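Local coordinates for outer membrane protein assembly factor BamA (Haemophilus ducreyi, PDB 4K3C) that probably serves, as part of the Bam complex, in assembling beta-barrel proteins and inserting them into the outer membrane, at residues A[374-379]-A[388-393]; A[429-434]-A[462-467]. All coordinates share one frame; numbering follows the deposited sequence.

Contact 1. Residues A[374-379]-A[388-393]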
# COMPACT_ATOMS: atom_id res chain seq x y z
N ALA A 374 -13.97 5.48 -12.48
CA ALA A 374 -14.62 5.99 -11.27
C ALA A 374 -16.06 6.36 -11.57
O ALA A 374 -16.33 7.06 -12.53
CB ALA A 374 -13.91 7.21 -10.78
N TYR A 375 -16.97 5.90 -10.73
CA TYR A 375 -18.37 6.16 -10.98
C TYR A 375 -19.16 6.33 -9.70
O TYR A 375 -19.07 5.52 -8.79
CB TYR A 375 -18.97 5.03 -11.81
CG TYR A 375 -20.45 5.15 -11.96
CD1 TYR A 375 -21.01 6.21 -12.62
CD2 TYR A 375 -21.29 4.19 -11.44
CE1 TYR A 375 -22.39 6.32 -12.77
CE2 TYR A 375 -22.66 4.28 -11.57
CZ TYR A 375 -23.20 5.34 -12.25
OH TYR A 375 -24.57 5.43 -12.38
N THR A 376 -19.94 7.41 -9.65
CA THR A 376 -20.83 7.65 -8.53
C THR A 376 -22.24 7.77 -9.06
O THR A 376 -22.46 8.36 -10.11
CB THR A 376 -20.52 9.01 -7.82
OG1 THR A 376 -19.12 9.14 -7.60
CG2 THR A 376 -21.24 9.10 -6.47
N ASN A 377 -23.18 7.20 -8.34
CA ASN A 377 -24.56 7.67 -8.44
C ASN A 377 -25.30 7.67 -7.12
O ASN A 377 -24.78 7.21 -6.09
CB ASN A 377 -25.37 6.96 -9.52
CG ASN A 377 -26.27 7.93 -10.29
OD1 ASN A 377 -27.40 8.22 -9.88
ND2 ASN A 377 -25.75 8.45 -11.39
N SER A 378 -26.52 8.20 -7.17
CA SER A 378 -27.32 8.42 -5.99
C SER A 378 -28.65 7.72 -6.17
O SER A 378 -28.88 7.08 -7.18
CB SER A 378 -27.52 9.92 -5.80
OG SER A 378 -27.99 10.53 -6.99
N PHE A 379 -29.53 7.85 -5.18
CA PHE A 379 -30.79 7.15 -5.17
C PHE A 379 -31.67 7.77 -4.09
O PHE A 379 -31.22 8.65 -3.36
CB PHE A 379 -30.59 5.65 -4.92
CG PHE A 379 -29.78 5.34 -3.69
CD1 PHE A 379 -28.40 5.27 -3.75
CD2 PHE A 379 -30.41 5.12 -2.47
CE1 PHE A 379 -27.67 4.98 -2.62
CE2 PHE A 379 -29.68 4.84 -1.32
CZ PHE A 379 -28.32 4.77 -1.39
N GLN A 388 -18.47 15.79 -3.93
CA GLN A 388 -18.05 14.40 -3.97
C GLN A 388 -17.87 14.00 -5.43
O GLN A 388 -17.83 12.82 -5.77
CB GLN A 388 -19.14 13.53 -3.35
CG GLN A 388 -18.64 12.30 -2.65
CD GLN A 388 -18.14 12.59 -1.25
OE1 GLN A 388 -18.16 13.73 -0.80
NE2 GLN A 388 -17.68 11.55 -0.56
N LEU A 389 -17.76 15.00 -6.31
CA LEU A 389 -17.65 14.76 -7.75
C LEU A 389 -16.20 14.60 -8.27
O LEU A 389 -15.24 14.96 -7.62
CB LEU A 389 -18.37 15.86 -8.52
CG LEU A 389 -19.90 15.82 -8.54
CD1 LEU A 389 -20.39 16.94 -9.40
CD2 LEU A 389 -20.34 14.52 -9.09
N TYR A 390 -16.06 14.04 -9.47
CA TYR A 390 -14.73 13.80 -10.03
C TYR A 390 -14.28 14.86 -11.04
O TYR A 390 -15.08 15.53 -11.68
CB TYR A 390 -14.68 12.45 -10.73
CG TYR A 390 -15.16 11.29 -9.90
CD1 TYR A 390 -14.51 10.94 -8.72
CD2 TYR A 390 -16.24 10.52 -10.31
CE1 TYR A 390 -14.93 9.87 -7.98
CE2 TYR A 390 -16.67 9.44 -9.56
CZ TYR A 390 -16.00 9.13 -8.39
OH TYR A 390 -16.42 8.05 -7.63
N SER A 391 -12.98 14.97 -11.17
CA SER A 391 -12.38 15.83 -12.16
C SER A 391 -11.04 15.18 -12.50
O SER A 391 -10.52 14.38 -11.73
CB SER A 391 -12.19 17.25 -11.61
OG SER A 391 -11.15 17.31 -10.65
N ALA A 392 -10.50 15.51 -13.68
CA ALA A 392 -9.24 14.93 -14.11
C ALA A 392 -8.32 16.04 -14.55
O ALA A 392 -8.73 17.19 -14.63
CB ALA A 392 -9.47 13.94 -15.24
N GLY A 393 -7.07 15.69 -14.83
CA GLY A 393 -6.04 16.66 -15.13
C GLY A 393 -4.87 16.48 -14.17
O GLY A 393 -5.04 15.88 -13.10
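Tyr390 and Thr376 meet through matching first torsions: the tyrosine CG (chi1 -52°) and the threonine OG1 (chi1 -46°) each stand opposite their own carbonyl carbon and beside their own backbone N. The tyrosine ring is thereby carried from its loop toward the strand, and the threonine oxygen is set on the loop-facing side of its strand. The setting is the transmembrane barrel of an Omp85 protein. Residues 374-378 end strand 366-378 of the barrel wall, and 388-393 belong to the long loop that follows it, corresponding to loop 6 of BamA, which folds back into the barrel rather than projecting from it.

Because alternate side chains of a beta strand leave on opposite faces, Ala374 and Thr376 both point toward the loop, whereas Tyr375 between them points away. Tyr390 makes use of this alternation. One face of its ring receives the Ala374 methyl, a CH-pi contact in which CB stands 3.8 Å from the ring centroid and 15° off the normal. The backbone also takes part, with Tyr375 N 3.7 Å from Tyr390 CE2. Met431 of the adjoining strand 430-440 touches both Ala374 and Tyr390, carrying the apolar contact over to the next strand.

Gln348, on the neighbouring strand 346-358, reaches both segments: its NE2 is hydrogen-bonded to Thr376 OG1 and its OE1 weakly to Gln388 NE2, so one amide touches both strand and loop, the loop side only weakly. The threonine side chain comes at a slant to that of the tyrosine, and the two hydroxyl oxygens, Thr376 OG1 and Tyr390 OH, lie 2.9 Å apart.

Contact 2. Residues A[429-434]-A[462-467]; sequences NAMVNA and ATVWNT
Strands 430-434 and 462-465 run antiparallel, their axes 4.7 Å apart and 178° from one another. Ala430 with Trp465 and Val432 with Thr463 are the hydrogen-bonded pairs; Met431 with Val464 and Asn433 with Ala462 are the non-hydrogen-bonded ones. Val432 N to Thr463 O (3.0 Å) and Thr463 N to Val432 O complete one ring of bonds. In the other, Trp465 N to Ala430 O is sound, but the return bond from Ala430 N to Trp465 O is weak, where the ladder nears its end.

Beyond that point the Asn429 side chain continues the link, to both the backbone and the side chain of Thr467: OD1 accepts Thr467 N (2.9 Å) in the carbonyl plane, on a lone pair, while ND2 donates to Thr467 OG1 (2.8 Å) with the oxygen close to the amide plane.

On one face, Trp465 CG sits between its backbone N and carbonyl carbon (chi1 74°), which swings the indole across to the partner strand. Ala430 CB then lies over the centre of the six-membered ring, 3.4 Å from its centroid, and Val432 CG2 lies at the ring edge, 3.9 Å from CH2 of Trp465. Thr463 shares this face, but its OG1 is bonded to Tyr485 O. On the other, Met431 SD packs against Val464 CG2 (3.8 Å), with loop residue Ala392 touching both side chains. Antiparallel pairing of strands that are neighbours in the chain, 430-440 with 453-465, is the repeating connection of a transmembrane beta-barrel, here that of the Omp85 family.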
# COMPACT_ATOMS: atom_id res chain seq x y z
N ASN A 429 -19.80 12.79 -12.38
CA ASN A 429 -19.96 11.53 -11.64
C ASN A 429 -19.41 10.30 -12.35
O ASN A 429 -19.69 9.15 -11.95
CB ASN A 429 -21.42 11.30 -11.25
CG ASN A 429 -22.30 11.02 -12.46
OD1 ASN A 429 -22.14 11.63 -13.51
ND2 ASN A 429 -23.22 10.09 -12.30
N ALA A 430 -18.63 10.53 -13.40
CA ALA A 430 -18.03 9.44 -14.18
C ALA A 430 -16.71 9.88 -14.78
O ALA A 430 -16.64 10.88 -15.48
CB ALA A 430 -18.95 8.99 -15.26
N MET A 431 -15.67 9.13 -14.47
CA MET A 431 -14.33 9.46 -14.90
C MET A 431 -13.72 8.18 -15.47
O MET A 431 -13.93 7.09 -14.94
CB MET A 431 -13.51 9.99 -13.71
CG MET A 431 -12.05 10.23 -14.01
SD MET A 431 -11.25 11.48 -13.00
CE MET A 431 -11.15 10.63 -11.45
N VAL A 432 -13.03 8.30 -16.60
CA VAL A 432 -12.16 7.24 -17.05
C VAL A 432 -10.87 7.91 -17.47
O VAL A 432 -10.87 9.01 -18.04
CB VAL A 432 -12.76 6.39 -18.23
CG1 VAL A 432 -11.85 5.22 -18.55
CG2 VAL A 432 -14.14 5.86 -17.89
N ASN A 433 -9.75 7.27 -17.16
CA ASN A 433 -8.47 7.76 -17.60
C ASN A 433 -7.64 6.55 -17.96
O ASN A 433 -7.90 5.45 -17.47
CB ASN A 433 -7.79 8.56 -16.51
CG ASN A 433 -7.38 7.70 -15.31
OD1 ASN A 433 -8.17 6.93 -14.79
ND2 ASN A 433 -6.13 7.82 -14.90
N ALA A 434 -6.66 6.73 -18.83
CA ALA A 434 -5.71 5.66 -19.08
C ALA A 434 -4.43 6.28 -19.56
O ALA A 434 -4.38 7.48 -19.85
CB ALA A 434 -6.24 4.71 -20.08
N ALA A 462 -7.94 11.05 -20.73
CA ALA A 462 -8.90 11.11 -19.63
C ALA A 462 -10.23 11.72 -20.10
O ALA A 462 -10.28 12.41 -21.12
CB ALA A 462 -8.34 11.90 -18.48
N THR A 463 -11.29 11.46 -19.34
CA THR A 463 -12.62 11.93 -19.71
C THR A 463 -13.51 11.99 -18.47
O THR A 463 -13.70 10.99 -17.79
CB THR A 463 -13.26 11.04 -20.82
OG1 THR A 463 -14.67 11.31 -20.92
CG2 THR A 463 -13.09 9.59 -20.49
N VAL A 464 -14.06 13.16 -18.18
CA VAL A 464 -14.98 13.31 -17.06
C VAL A 464 -16.33 13.87 -17.50
O VAL A 464 -16.43 14.98 -18.00
CB VAL A 464 -14.44 14.26 -15.97
CG1 VAL A 464 -15.46 14.39 -14.86
CG2 VAL A 464 -13.12 13.75 -15.42
N TRP A 465 -17.37 13.10 -17.27
CA TRP A 465 -18.69 13.53 -17.69
C TRP A 465 -19.75 13.36 -16.61
O TRP A 465 -19.52 12.71 -15.60
CB TRP A 465 -19.11 12.79 -18.96
CG TRP A 465 -19.51 11.31 -18.83
CD1 TRP A 465 -20.77 10.81 -18.87
CD2 TRP A 465 -18.63 10.18 -18.70
NE1 TRP A 465 -20.74 9.45 -18.77
CE2 TRP A 465 -19.44 9.03 -18.67
CE3 TRP A 465 -17.25 10.03 -18.61
CZ2 TRP A 465 -18.92 7.75 -18.55
CZ3 TRP A 465 -16.73 8.75 -18.48
CH2 TRP A 465 -17.57 7.63 -18.46
N ASN A 466 -20.91 13.96 -16.88
CA ASN A 466 -22.08 13.93 -16.02
C ASN A 466 -23.15 13.08 -16.69
O ASN A 466 -23.80 13.54 -17.63
CB ASN A 466 -22.59 15.37 -15.89
CG ASN A 466 -23.89 15.50 -15.08
OD1 ASN A 466 -24.62 14.52 -14.85
ND2 ASN A 466 -24.18 16.73 -14.64
N THR A 467 -23.35 11.87 -16.18
CA THR A 467 -24.41 10.99 -16.69
C THR A 467 -25.81 11.59 -16.66
O THR A 467 -26.66 11.20 -17.45
CB THR A 467 -24.48 9.68 -15.91
OG1 THR A 467 -24.85 9.97 -14.55
CG2 THR A 467 -23.13 8.98 -15.93

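Overall arrangement
Contacts 1 and 2 follow one another along the chain, yet their centres lie only 8 Å apart, because strands 366-378 and 430-440 are neighbours. Two probable hydrogen bonds join them: Ala374 O to Met431 N (2.9 Å) and Thr376 O to Asn429 ND2 (2.9 Å). Asn429 ND2 thus reaches both Thr376 O and Thr467 OG1, joining the ends of three neighbouring strands. Ser391 O also packs 3.2 Å from Met431 SD, bringing loop to strand. The two illustrate different kinds of contact within a barrel domain: backbone pairing of wall strands, and a loop set against their inner surface. The construct, lacking POTRA domains 1-3, keeps the last POTRA domains and the barrel, where both contacts lie.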